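Local coordinates for GH86A beta-porphyranase (PDB 4AW7), which cleaves the sulfated red-algal polysaccharide porphyran at beta-D-galactose-(1->4)-alpha-L-galactose-6-sulfate linkages, releasing mostly a sulfated disaccharide and some longer even-numbered oligosaccharides, at residues V24-R29 with N413-V418; G390-I395 with V459-S464; E146-A151 with A162-M167; Q112-G117 with A154-Q159. All blocks are in the same frame, centred on the assembly; numbering follows the deposited sequence.

Contact 1 (V24-R29 with N413-V418)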
loop_
_atom_site.group_PDB
_atom_site.type_symbol
_atom_site.label_atom_id
_atom_site.label_comp_id
_atom_site.label_asym_id
_atom_site.label_seq_id
_atom_site.Cartn_x
_atom_site.Cartn_y
_atom_site.Cartn_z
ATOM N N VAL A 24 11.152 -17.244 -14.058
ATOM C CA VAL A 24 11.288 -15.916 -14.629
ATOM C C VAL A 24 11.432 -16.074 -16.140
ATOM O O VAL A 24 12.230 -16.890 -16.592
ATOM C CB VAL A 24 12.532 -15.155 -14.090
ATOM C CG1 VAL A 24 12.641 -13.742 -14.647
ATOM C CG2 VAL A 24 12.539 -15.126 -12.561
ATOM N N ASP A 25 10.699 -15.293 -16.920
ATOM C CA ASP A 25 10.861 -15.268 -18.369
ATOM C C ASP A 25 11.181 -13.847 -18.780
ATOM O O ASP A 25 10.279 -13.027 -18.974
ATOM C CB ASP A 25 9.638 -15.782 -19.080
ATOM C CG ASP A 25 9.824 -15.858 -20.575
ATOM O OD1 ASP A 25 10.910 -15.489 -21.067
ATOM O OD2 ASP A 25 8.820 -16.221 -21.212
ATOM N N TYR A 26 12.474 -13.544 -18.897
ATOM C CA TYR A 26 12.887 -12.215 -19.256
ATOM C C TYR A 26 12.665 -11.878 -20.729
ATOM O O TYR A 26 12.938 -10.749 -21.139
ATOM C CB TYR A 26 14.340 -11.908 -18.795
ATOM C CG TYR A 26 15.359 -12.897 -19.344
ATOM C CD1 TYR A 26 15.840 -12.795 -20.659
ATOM C CD2 TYR A 26 15.844 -13.943 -18.561
ATOM C CE1 TYR A 26 16.764 -13.704 -21.167
ATOM C CE2 TYR A 26 16.750 -14.857 -19.059
ATOM C CZ TYR A 26 17.217 -14.736 -20.357
ATOM O OH TYR A 26 18.135 -15.661 -20.827
ATOM N N ASN A 27 12.187 -12.845 -21.510
ATOM C CA ASN A 27 11.773 -12.584 -22.881
ATOM C C ASN A 27 10.296 -12.282 -23.027
ATOM O O ASN A 27 9.828 -12.035 -24.121
ATOM C CB ASN A 27 12.144 -13.785 -23.777
ATOM C CG ASN A 27 13.633 -13.998 -23.836
ATOM O OD1 ASN A 27 14.130 -14.969 -23.279
ATOM N ND2 ASN A 27 14.358 -13.026 -24.374
ATOM N N THR A 28 9.563 -12.246 -21.914
ATOM C CA THR A 28 8.144 -11.865 -21.936
ATOM C C THR A 28 7.969 -10.634 -21.074
ATOM O O THR A 28 8.231 -10.684 -19.874
ATOM C CB THR A 28 7.269 -13.021 -21.448
ATOM O OG1 THR A 28 7.423 -14.123 -22.352
ATOM C CG2 THR A 28 5.794 -12.634 -21.402
ATOM N N ARG A 29 7.549 -9.541 -21.692
ATOM C CA ARG A 29 7.259 -8.327 -20.965
ATOM C C ARG A 29 5.915 -8.482 -20.243
ATOM O O ARG A 29 4.971 -8.979 -20.844
ATOM C CB ARG A 29 7.239 -7.149 -21.932
ATOM C CG ARG A 29 6.901 -5.823 -21.292
ATOM C CD ARG A 29 7.266 -4.660 -22.142
ATOM N NE ARG A 29 6.718 -4.748 -23.511
ATOM C CZ ARG A 29 6.574 -3.712 -24.326
ATOM N NH1 ARG A 29 6.903 -2.478 -23.932
ATOM N NH2 ARG A 29 6.008 -3.919 -25.511
ATOM N N ASN A 413 15.337 -20.531 -20.862
ATOM C CA ASN A 413 16.588 -20.423 -21.635
ATOM C C ASN A 413 17.822 -20.788 -20.800
ATOM O O ASN A 413 18.968 -20.501 -21.207
ATOM C CB ASN A 413 16.778 -19.009 -22.172
ATOM C CG ASN A 413 15.677 -18.573 -23.076
ATOM O OD1 ASN A 413 15.103 -17.492 -22.887
ATOM N ND2 ASN A 413 15.331 -19.406 -24.033
ATOM N N SER A 414 17.611 -21.387 -19.630
ATOM C CA SER A 414 18.704 -21.737 -18.729
ATOM C C SER A 414 19.631 -20.568 -18.457
ATOM O O SER A 414 20.846 -20.723 -18.334
ATOM C CB SER A 414 19.496 -22.915 -19.316
ATOM O OG SER A 414 18.624 -24.014 -19.512
ATOM N N TRP A 415 19.050 -19.372 -18.367
ATOM C CA TRP A 415 19.794 -18.143 -18.104
ATOM C C TRP A 415 20.950 -17.876 -19.074
ATOM O O TRP A 415 21.912 -17.201 -18.719
ATOM C CB TRP A 415 20.354 -18.152 -16.672
ATOM C CG TRP A 415 19.350 -18.501 -15.616
ATOM C CD1 TRP A 415 19.276 -19.656 -14.916
ATOM C CD2 TRP A 415 18.278 -17.673 -15.135
ATOM N NE1 TRP A 415 18.244 -19.609 -14.023
ATOM C CE2 TRP A 415 17.597 -18.406 -14.145
ATOM C CE3 TRP A 415 17.849 -16.380 -15.436
ATOM C CZ2 TRP A 415 16.519 -17.888 -13.440
ATOM C CZ3 TRP A 415 16.741 -15.871 -14.739
ATOM C CH2 TRP A 415 16.110 -16.631 -13.751
ATOM N N LYS A 416 20.833 -18.365 -20.302
ATOM C CA LYS A 416 21.947 -18.255 -21.263
ATOM C C LYS A 416 22.424 -16.823 -21.498
ATOM O O LYS A 416 23.620 -16.590 -21.765
ATOM C CB LYS A 416 21.568 -18.944 -22.593
ATOM C CG LYS A 416 20.687 -18.118 -23.526
ATOM C CD LYS A 416 20.184 -18.926 -24.721
ATOM C CE LYS A 416 19.303 -18.083 -25.623
ATOM N NZ LYS A 416 20.036 -16.926 -26.230
ATOM N N ASP A 417 21.502 -15.860 -21.413
ATOM C CA ASP A 417 21.766 -14.459 -21.731
ATOM C C ASP A 417 22.166 -13.625 -20.515
ATOM O O ASP A 417 22.345 -12.415 -20.628
ATOM C CB ASP A 417 20.499 -13.848 -22.350
ATOM C CG ASP A 417 19.983 -14.659 -23.504
ATOM O OD1 ASP A 417 20.711 -14.753 -24.518
ATOM O OD2 ASP A 417 18.876 -15.229 -23.392
ATOM N N VAL A 418 22.275 -14.259 -19.348
ATOM C CA VAL A 418 22.465 -13.564 -18.069
ATOM C C VAL A 418 23.888 -13.819 -17.556
ATOM O O VAL A 418 24.420 -14.923 -17.706
ATOM C CB VAL A 418 21.384 -14.031 -17.084
ATOM C CG1 VAL A 418 21.585 -13.405 -15.679
ATOM C CG2 VAL A 418 20.025 -13.632 -17.659
HETATM O O HOH W 1 16.879 -14.834 -25.173
#
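A chi1 of 57° sets Tyr26 CG between its own backbone N and carbonyl carbon, a placement that aims the ring at the loop 413-418, where Asp417 turns its carboxylate inward, CG anti to the carbonyl carbon (chi1 -53°). The phenol donates to the acid, Tyr26 OH to Asp417 OD2 measuring 2.7 Å; OD2 is met on its anti side and lies in the plane of the ring, although ring and carboxylate planes are 89° apart. Further down the ring, Tyr26 CE2 rests against Val418 CG2 at 3.8 Å. Trp415 bridges two residues, with CE3 at the edge of the tyrosine ring and CH2 3.9 Å from Val24 CB. Behind Tyr26, an Asx turn and a type I turn begun by Asp25 swing the chain from the sheet of strand 21-25 toward that of strand 29-32. Asp417 OD2 also accepts from a water, while Lys416 NZ meets OD1 in a salt bridge, partners that would favour an ionised carboxylate, with OD2 shared between the phenol and the water.

Contact 2 (G390-I395 with V459-S464)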
loop_
_atom_site.group_PDB
_atom_site.type_symbol
_atom_site.label_atom_id
_atom_site.label_comp_id
_atom_site.label_asym_id
_atom_site.label_seq_id
_atom_site.Cartn_x
_atom_site.Cartn_y
_atom_site.Cartn_z
ATOM N N GLY A 390 16.914 -2.184 -19.925
ATOM C CA GLY A 390 17.940 -2.356 -20.946
ATOM C C GLY A 390 18.677 -3.662 -20.698
ATOM O O GLY A 390 18.059 -4.728 -20.658
ATOM N N GLY A 391 19.978 -3.541 -20.463
ATOM C CA GLY A 391 20.855 -4.675 -20.228
ATOM C C GLY A 391 21.010 -5.126 -18.785
ATOM O O GLY A 391 21.943 -5.856 -18.482
ATOM N N ARG A 392 20.111 -4.700 -17.895
ATOM C CA ARG A 392 20.159 -5.129 -16.513
ATOM C C ARG A 392 18.825 -5.808 -16.144
ATOM O O ARG A 392 17.747 -5.355 -16.543
ATOM C CB ARG A 392 20.385 -3.934 -15.617
ATOM C CG ARG A 392 21.733 -3.271 -15.795
ATOM C CD ARG A 392 22.864 -4.159 -15.281
ATOM N NE ARG A 392 23.210 -3.815 -13.922
ATOM C CZ ARG A 392 24.081 -4.463 -13.155
ATOM N NH1 ARG A 392 24.686 -5.568 -13.582
ATOM N NH2 ARG A 392 24.324 -4.014 -11.922
ATOM N N LEU A 393 18.922 -6.906 -15.420
ATOM C CA LEU A 393 17.799 -7.679 -14.907
ATOM C C LEU A 393 17.851 -7.673 -13.378
ATOM O O LEU A 393 18.896 -7.892 -12.778
ATOM C CB LEU A 393 17.907 -9.109 -15.418
ATOM C CG LEU A 393 16.790 -10.078 -15.029
ATOM C CD1 LEU A 393 15.419 -9.663 -15.589
ATOM C CD2 LEU A 393 17.177 -11.525 -15.497
ATOM N N TYR A 394 16.686 -7.415 -12.772
ATOM C CA TYR A 394 16.499 -7.407 -11.322
ATOM C C TYR A 394 15.469 -8.449 -10.967
ATOM O O TYR A 394 14.383 -8.443 -11.549
ATOM C CB TYR A 394 16.037 -6.031 -10.808
ATOM C CG TYR A 394 16.939 -4.915 -11.246
ATOM C CD1 TYR A 394 18.064 -4.595 -10.499
ATOM C CD2 TYR A 394 16.676 -4.171 -12.387
ATOM C CE1 TYR A 394 18.909 -3.596 -10.886
ATOM C CE2 TYR A 394 17.545 -3.130 -12.778
ATOM C CZ TYR A 394 18.680 -2.889 -12.030
ATOM O OH TYR A 394 19.544 -1.870 -12.452
ATOM N N ILE A 395 15.785 -9.337 -10.028
ATOM C CA ILE A 395 14.840 -10.398 -9.575
ATOM C C ILE A 395 14.788 -10.311 -8.064
ATOM O O ILE A 395 15.826 -10.330 -7.418
ATOM C CB ILE A 395 15.289 -11.802 -9.997
ATOM C CG1 ILE A 395 15.344 -11.924 -11.532
ATOM C CG2 ILE A 395 14.362 -12.841 -9.406
ATOM C CD1 ILE A 395 16.130 -13.176 -12.014
ATOM N N VAL A 459 20.809 -8.973 -9.044
ATOM C CA VAL A 459 21.070 -7.989 -10.093
ATOM C C VAL A 459 22.013 -8.658 -11.071
ATOM O O VAL A 459 23.022 -9.257 -10.669
ATOM C CB VAL A 459 21.684 -6.699 -9.544
ATOM C CG1 VAL A 459 21.893 -5.658 -10.685
ATOM C CG2 VAL A 459 20.861 -6.170 -8.406
ATOM N N ALA A 460 21.685 -8.596 -12.349
ATOM C CA ALA A 460 22.527 -9.261 -13.348
ATOM C C ALA A 460 22.520 -8.499 -14.649
ATOM O O ALA A 460 21.625 -7.681 -14.900
ATOM C CB ALA A 460 22.006 -10.671 -13.580
ATOM N N ASP A 461 23.515 -8.769 -15.496
ATOM C CA ASP A 461 23.507 -8.275 -16.863
ATOM C C ASP A 461 22.772 -9.244 -17.709
ATOM O O ASP A 461 22.841 -10.443 -17.495
ATOM C CB ASP A 461 24.928 -8.117 -17.443
ATOM C CG ASP A 461 25.765 -7.082 -16.740
ATOM O OD1 ASP A 461 25.223 -6.190 -16.102
ATOM O OD2 ASP A 461 27.022 -7.146 -16.878
ATOM N N VAL A 462 22.028 -8.715 -18.675
ATOM C CA VAL A 462 21.250 -9.542 -19.568
ATOM C C VAL A 462 21.446 -8.982 -20.968
ATOM O O VAL A 462 21.377 -7.778 -21.185
ATOM C CB VAL A 462 19.727 -9.582 -19.139
ATOM C CG1 VAL A 462 19.093 -8.188 -19.078
ATOM C CG2 VAL A 462 18.962 -10.503 -20.069
ATOM N N SER A 463 21.703 -9.868 -21.910
ATOM C CA SER A 463 22.076 -9.435 -23.260
ATOM C C SER A 463 20.985 -9.626 -24.301
ATOM O O SER A 463 21.183 -9.201 -25.465
ATOM C CB SER A 463 23.334 -10.178 -23.713
ATOM O OG SER A 463 23.137 -11.581 -23.679
ATOM N N SER A 464 19.851 -10.220 -23.914
ATOM C CA SER A 464 18.830 -10.722 -24.876
ATOM C C SER A 464 18.402 -9.686 -25.913
ATOM O O SER A 464 18.110 -8.538 -25.580
ATOM C CB SER A 464 17.595 -11.265 -24.148
ATOM O OG SER A 464 17.057 -10.273 -23.288
HETATM O O HOH W 2 25.468 -7.543 -10.948
#
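Leu393 and Ala460 form an antiparallel hydrogen-bonded pair, with Leu393 N to Ala460 O and Ala460 N to Leu393 O both 2.9 Å, between the non-hydrogen-bonded pairs Arg392-Asp461 and Tyr394-Val459; one more bond, Val462 N to Gly391 O, lies beyond toward the 390-391 end. On the face holding the two outer pairs, Arg392 folds back on itself, bent at chi2 (-69°) and chi3 (-95°), which brings its head across to the partner strand. There Arg392 NH1 makes a salt bridge with Asp461 OD1 at 2.7 Å, entering from above the carboxylate plane, while Val459 CG1 sits over one guanidinium face, 3.2 Å from Arg392 NH2. Tyr394 runs alongside Val459, CE1 to CG1 being 3.6 Å. Within the beta-sandwich domain, strand 454-462 is an inner strand, flanked by 392-399 on one edge and by 418-419 and 421-429 on the other. Were Arg392 an alanine, Asp461 OD1 would probably be left without its cationic mate and the flank of Val459 uncovered. The opposite face is apolar: Leu393 CB touches Val462 CG1 at 4.0 Å, and Tyr26 and Val418 pack onto Leu393 and Ala460 respectively.

Contact 3 (E146-A151 with A162-M167). With GAL (beta-D-galactopyranose), chain D; GLA (alpha-D-galactopyranose), chain B.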
loop_
_atom_site.group_PDB
_atom_site.type_symbol
_atom_site.label_atom_id
_atom_site.label_comp_id
_atom_site.label_asym_id
_atom_site.label_seq_id
_atom_site.Cartn_x
_atom_site.Cartn_y
_atom_site.Cartn_z
ATOM N N GLU A 146 -5.999 9.828 10.120
ATOM C CA GLU A 146 -6.650 8.910 11.072
ATOM C C GLU A 146 -7.800 9.554 11.857
ATOM O O GLU A 146 -7.822 9.588 13.084
ATOM C CB GLU A 146 -5.615 8.271 11.963
ATOM C CG GLU A 146 -4.565 7.546 11.119
ATOM C CD GLU A 146 -3.651 6.706 11.922
ATOM O OE1 GLU A 146 -3.637 6.820 13.158
ATOM O OE2 GLU A 146 -2.904 5.919 11.294
ATOM N N PRO A 147 -8.813 10.012 11.109
ATOM C CA PRO A 147 -9.805 10.848 11.770
ATOM C C PRO A 147 -10.735 10.106 12.709
ATOM O O PRO A 147 -11.051 10.629 13.777
ATOM C CB PRO A 147 -10.605 11.449 10.592
ATOM C CG PRO A 147 -10.422 10.459 9.450
ATOM C CD PRO A 147 -9.019 9.956 9.649
ATOM N N PHE A 148 -11.228 8.947 12.280
ATOM C CA PHE A 148 -12.316 8.316 13.014
ATOM C C PHE A 148 -11.877 7.791 14.380
ATOM O O PHE A 148 -12.678 7.782 15.321
ATOM C CB PHE A 148 -12.911 7.163 12.206
ATOM C CG PHE A 148 -13.523 7.522 10.866
ATOM C CD1 PHE A 148 -13.990 8.800 10.599
ATOM C CD2 PHE A 148 -13.620 6.589 9.871
ATOM C CE1 PHE A 148 -14.573 9.095 9.417
ATOM C CE2 PHE A 148 -14.176 6.871 8.663
ATOM C CZ PHE A 148 -14.668 8.129 8.415
ATOM N N VAL A 149 -10.613 7.416 14.543
ATOM C CA VAL A 149 -10.170 6.949 15.845
ATOM C C VAL A 149 -10.161 8.106 16.846
ATOM O O VAL A 149 -10.124 7.856 18.052
ATOM C CB VAL A 149 -8.862 6.183 15.776
ATOM C CG1 VAL A 149 -9.026 4.827 14.938
ATOM C CG2 VAL A 149 -7.759 7.088 15.350
ATOM N N HIS A 150 -10.201 9.354 16.376
ATOM C CA HIS A 150 -10.275 10.547 17.211
ATOM C C HIS A 150 -11.686 11.111 17.417
ATOM O O HIS A 150 -11.826 12.124 18.083
ATOM C CB HIS A 150 -9.349 11.650 16.654
ATOM C CG HIS A 150 -7.916 11.292 16.782
ATOM N ND1 HIS A 150 -7.222 11.511 17.943
ATOM C CD2 HIS A 150 -7.082 10.629 15.955
ATOM C CE1 HIS A 150 -5.990 11.048 17.804
ATOM N NE2 HIS A 150 -5.888 10.481 16.614
ATOM N N ALA A 151 -12.699 10.442 16.886
ATOM C CA ALA A 151 -14.055 10.992 16.902
ATOM C C ALA A 151 -14.661 11.143 18.286
ATOM O O ALA A 151 -15.673 11.828 18.435
ATOM C CB ALA A 151 -14.980 10.166 16.017
ATOM N N ALA A 162 -21.849 10.942 14.800
ATOM C CA ALA A 162 -22.085 12.269 14.279
ATOM C C ALA A 162 -20.764 12.944 13.890
ATOM O O ALA A 162 -20.731 13.654 12.890
ATOM C CB ALA A 162 -22.884 13.128 15.317
ATOM N N MET A 163 -19.717 12.781 14.678
ATOM C CA MET A 163 -18.417 13.333 14.303
ATOM C C MET A 163 -17.797 12.596 13.133
ATOM O O MET A 163 -17.200 13.253 12.272
ATOM C CB MET A 163 -17.466 13.401 15.495
ATOM C CG MET A 163 -16.099 13.925 15.140
ATOM S SD MET A 163 -16.067 15.504 14.273
ATOM C CE MET A 163 -15.741 16.680 15.592
ATOM N N ARG A 164 -17.923 11.283 13.063
ATOM C CA ARG A 164 -17.426 10.585 11.841
ATOM C C ARG A 164 -18.082 11.140 10.605
ATOM O O ARG A 164 -17.431 11.418 9.599
ATOM C CB ARG A 164 -17.688 9.076 11.865
ATOM C CG ARG A 164 -16.833 8.349 12.867
ATOM C CD ARG A 164 -16.983 6.801 12.857
ATOM N NE ARG A 164 -18.260 6.255 13.408
ATOM C CZ ARG A 164 -18.553 6.053 14.706
ATOM N NH1 ARG A 164 -17.743 6.415 15.678
ATOM N NH2 ARG A 164 -19.743 5.583 15.057
ATOM N N GLU A 165 -19.395 11.380 10.691
ATOM C CA GLU A 165 -20.127 11.931 9.569
ATOM C C GLU A 165 -19.676 13.361 9.225
ATOM O O GLU A 165 -19.533 13.721 8.054
ATOM C CB GLU A 165 -21.644 11.867 9.809
ATOM C CG GLU A 165 -22.182 10.455 9.802
ATOM C CD GLU A 165 -23.599 10.308 10.277
ATOM O OE1 GLU A 165 -24.184 11.315 10.721
ATOM O OE2 GLU A 165 -24.115 9.181 10.230
ATOM N N LEU A 166 -19.441 14.192 10.235
ATOM C CA LEU A 166 -18.919 15.549 10.025
ATOM C C LEU A 166 -17.526 15.488 9.360
ATOM O O LEU A 166 -17.247 16.259 8.424
ATOM C CB LEU A 166 -18.863 16.306 11.362
ATOM C CG LEU A 166 -18.302 17.742 11.317
ATOM C CD1 LEU A 166 -19.176 18.609 10.371
ATOM C CD2 LEU A 166 -18.246 18.316 12.703
ATOM N N MET A 167 -16.675 14.580 9.801
ATOM C CA MET A 167 -15.332 14.430 9.206
ATOM C C MET A 167 -15.447 14.029 7.736
ATOM O O MET A 167 -14.690 14.528 6.890
ATOM C CB MET A 167 -14.575 13.398 10.020
ATOM C CG MET A 167 -14.130 13.892 11.364
ATOM S SD MET A 167 -13.620 12.525 12.457
ATOM C CE MET A 167 -12.651 13.426 13.686
HETATM C C1 GAL D . -0.494 6.253 12.441
HETATM C C2 GAL D . -0.130 7.735 12.651
HETATM C C3 GAL D . 1.370 7.918 12.794
HETATM C C4 GAL D . 1.979 6.908 13.734
HETATM C C5 GAL D . 1.588 5.490 13.283
HETATM C C6 GAL D . 2.455 4.428 14.053
HETATM O O1 GAL D . -1.972 6.163 12.363
HETATM O O2 GAL D . -0.684 8.539 11.560
HETATM O O3 GAL D . 1.689 9.161 13.360
HETATM O O4 GAL D . 1.526 7.152 15.080
HETATM O O5 GAL D . 0.095 5.427 13.428
HETATM O O6 GAL D . 3.679 4.150 13.241
HETATM C C1 GLA B . -0.494 6.253 12.441
HETATM C C2 GLA B . -0.130 7.735 12.651
HETATM C C3 GLA B . 1.370 7.918 12.794
HETATM C C4 GLA B . 1.979 6.908 13.734
HETATM C C5 GLA B . 1.588 5.490 13.283
HETATM C C6 GLA B . 2.455 4.428 14.053
HETATM O O1 GLA B . -0.315 5.754 11.184
HETATM O O2 GLA B . -0.684 8.539 11.560
HETATM O O3 GLA B . 1.689 9.161 13.360
HETATM O O4 GLA B . 1.526 7.152 15.080
HETATM O O5 GLA B . 0.095 5.427 13.428
HETATM O O6 GLA B . 3.679 4.150 13.241
HETATM O O HOH W 3 -15.156 6.655 15.599
#
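Met163, the first residue of the helical segment to touch, lays its CB and CG against Ala151: CB is 3.8 Å from Ala151 O, and CG 4.0 Å from Ala151 CB. Its chain then bends away, toward Phe156. Arg164 follows with the aliphatic part of its side chain. CG lies 3.7 Å from Phe148 CD1, and CD sits over one face of that ring. A water may link Arg164 NH1 to Phe148 O, though the arginine is modelled in two conformers and the link is doubtful. One helical turn on from Met163, Met167 is extended beyond CG (chi2 165°, chi3 161°), and its sulfur and methyl enter the short 3-10 turn 148-150 from the side of Pro147. Met167 SD is 3.7 Å from Pro147 CB, and CE comes within 3.2 Å of Pro147 O, a tight fit. The same sulfur lies at the edge of the Phe148 ring, 5.5 Å from its centroid, a Met-aromatic contact. The turn thus seated starts two residues after Glu146, the inferred proton donor, in the galactose pocket; an Asn-Glu pair after the fourth barrel strand is the hallmark of clan GH-A. Helix 160-179 closes the beta-alpha unit begun by strand 136-142, and Phe148, against this helix, also meets the ring of Tyr193 on the neighbouring strand 189-195.

Contact 4 (Q112-G117 with A154-Q159)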
loop_
_atom_site.group_PDB
_atom_site.type_symbol
_atom_site.label_atom_id
_atom_site.label_comp_id
_atom_site.label_asym_id
_atom_site.label_seq_id
_atom_site.Cartn_x
_atom_site.Cartn_y
_atom_site.Cartn_z
ATOM N N GLN A 112 -8.295 22.364 16.569
ATOM C CA GLN A 112 -7.881 23.576 15.861
ATOM C C GLN A 112 -8.228 23.565 14.396
ATOM O O GLN A 112 -8.254 24.612 13.748
ATOM C CB GLN A 112 -6.362 23.794 16.030
ATOM C CG GLN A 112 -5.916 24.166 17.465
ATOM C CD GLN A 112 -5.765 23.015 18.431
ATOM O OE1 GLN A 112 -5.697 21.866 18.035
ATOM N NE2 GLN A 112 -5.724 23.323 19.721
ATOM N N HIS A 113 -8.513 22.364 13.871
ATOM C CA HIS A 113 -8.762 22.153 12.468
ATOM C C HIS A 113 -10.187 21.810 12.121
ATOM O O HIS A 113 -10.683 22.213 11.093
ATOM C CB HIS A 113 -7.808 21.082 11.919
ATOM C CG HIS A 113 -6.365 21.404 12.134
ATOM N ND1 HIS A 113 -5.382 20.438 12.142
ATOM C CD2 HIS A 113 -5.735 22.589 12.350
ATOM C CE1 HIS A 113 -4.212 21.024 12.354
ATOM N NE2 HIS A 113 -4.401 22.323 12.506
ATOM N N ILE A 114 -10.818 20.957 12.936
ATOM C CA ILE A 114 -12.207 20.583 12.753
ATOM C C ILE A 114 -12.865 20.587 14.145
ATOM O O ILE A 114 -12.200 20.317 15.134
ATOM C CB ILE A 114 -12.387 19.236 12.035
ATOM C CG1 ILE A 114 -13.847 19.001 11.616
ATOM C CG2 ILE A 114 -11.829 18.070 12.877
ATOM C CD1 ILE A 114 -14.067 17.774 10.733
ATOM N N GLN A 115 -14.135 20.979 14.215
ATOM C CA GLN A 115 -14.847 21.051 15.491
ATOM C C GLN A 115 -16.322 21.057 15.192
ATOM O O GLN A 115 -16.758 21.418 14.109
ATOM C CB GLN A 115 -14.421 22.319 16.264
ATOM C CG GLN A 115 -15.077 22.565 17.627
ATOM C CD GLN A 115 -14.866 21.434 18.596
ATOM O OE1 GLN A 115 -15.436 20.353 18.421
ATOM N NE2 GLN A 115 -14.071 21.675 19.649
ATOM N N GLY A 116 -17.119 20.644 16.173
ATOM C CA GLY A 116 -18.564 20.775 16.040
ATOM C C GLY A 116 -18.938 22.204 15.683
ATOM O O GLY A 116 -18.338 23.155 16.174
ATOM N N GLY A 117 -19.917 22.314 14.808
ATOM C CA GLY A 117 -20.445 23.617 14.426
ATOM C C GLY A 117 -19.728 24.267 13.272
ATOM O O GLY A 117 -20.155 25.302 12.776
ATOM N N ALA A 154 -12.031 14.103 23.815
ATOM C CA ALA A 154 -12.779 14.925 24.779
ATOM C C ALA A 154 -13.028 16.353 24.318
ATOM O O ALA A 154 -14.029 16.976 24.680
ATOM C CB ALA A 154 -12.054 14.947 26.149
ATOM N N GLY A 155 -12.102 16.912 23.569
ATOM C CA GLY A 155 -12.227 18.298 23.139
ATOM C C GLY A 155 -13.248 18.573 22.041
ATOM O O GLY A 155 -13.599 19.721 21.808
ATOM N N PHE A 156 -13.768 17.533 21.396
ATOM C CA PHE A 156 -14.768 17.711 20.354
ATOM C C PHE A 156 -16.157 17.889 20.948
ATOM O O PHE A 156 -16.553 17.129 21.858
ATOM C CB PHE A 156 -14.757 16.505 19.409
ATOM C CG PHE A 156 -13.587 16.451 18.460
ATOM C CD1 PHE A 156 -13.174 17.569 17.759
ATOM C CD2 PHE A 156 -12.916 15.253 18.230
ATOM C CE1 PHE A 156 -12.121 17.483 16.833
ATOM C CE2 PHE A 156 -11.859 15.188 17.324
ATOM C CZ PHE A 156 -11.466 16.298 16.627
ATOM N N THR A 157 -16.911 18.839 20.400
ATOM C CA THR A 157 -18.273 19.135 20.873
ATOM C C THR A 157 -19.338 18.320 20.179
ATOM O O THR A 157 -20.520 18.361 20.558
ATOM C CB THR A 157 -18.597 20.626 20.704
ATOM O OG1 THR A 157 -18.505 20.944 19.316
ATOM C CG2 THR A 157 -17.628 21.464 21.558
ATOM N N VAL A 158 -18.943 17.575 19.157
ATOM C CA VAL A 158 -19.732 16.558 18.475
ATOM C C VAL A 158 -18.819 15.329 18.445
ATOM O O VAL A 158 -17.611 15.488 18.167
ATOM C CB VAL A 158 -20.117 17.009 17.025
ATOM C CG1 VAL A 158 -20.839 15.936 16.232
ATOM C CG2 VAL A 158 -20.952 18.249 17.096
ATOM N N GLN A 159 -19.373 14.152 18.747
ATOM C CA GLN A 159 -18.562 12.955 18.922
ATOM C C GLN A 159 -19.225 11.755 18.294
ATOM O O GLN A 159 -20.326 11.831 17.729
ATOM C CB GLN A 159 -18.259 12.737 20.424
ATOM C CG GLN A 159 -17.424 13.834 21.080
ATOM C CD GLN A 159 -17.169 13.528 22.529
ATOM O OE1 GLN A 159 -18.051 12.984 23.202
ATOM N NE2 GLN A 159 -15.991 13.770 23.003
HETATM O O HOH W 4 -18.300 23.627 18.960
#
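Gln115 and the backbone of 155-157 form the tight part of this contact, the glutamine amide acting almost as a peptide group would. With CG anti to the backbone N (chi1 180°) and a bend at chi2, it presents both ends to the other loop. Gln115 NE2 donates to Gly155 O at 2.9 Å, nearly straight and in the amide plane. Gln115 OE1 accepts twice: from Thr157 N at 2.9 Å, above the carbonyl plane, and from its own neighbour Gly116 N at 2.8 Å, in plane on a lone pair. These bonds fix the rotation of the amide. A leucine here would probably leave Gly155 O and Thr157 N without their mates and let the two loops shift. On the buried side, the Phe156 ring turns its edge to polar atoms, CE1 lying 3.3 Å from Ile114 O, while Ile114 CG2 packs on CE1 at 4.0 Å; Met167 of helix 160-179 touches both side chains. Gly116 CA lies 3.3 Å from Thr157 OG1 and 3.6 Å from Val158 CG2, and a CB on this glycine would run into both. The outer side is looser. Thr157 is exposed, its hydroxyl makes at most a weak bond to Gln115 OE1, and a water spans Thr157 OG1 and Gly116 O. Loops joined like this, one after strand 104-106 and one after 136-142, are the beta-alpha connections of a (beta/alpha)8 barrel, on the rim where glycosidases of this type bind substrate.

From the N terminus, the chain opens contact 1 at 24-29 and enters the catalytic barrel. Contact 4 opens at 112-117 and contact 3 at 146-151; contact 4 closes at 154-159 before contact 3 does at 162-167, so the two cross, and His150 O touches Phe156. Both nest within the long loop of contact 1, and contact 2, opening at 390-395, follows them in series. Contact 1 closes at 413-418 and contact 2 at 459-464, so these also cross, meeting where Asp417 O probably bonds Ser463 N. Contact 4 ties two neighbouring beta-alpha loops, and contact 3 seats the second on helix 160-179; contact 1 holds strand 21-25 to the sandwich, and contact 2 pairs strands 392-399 and 454-462 within it.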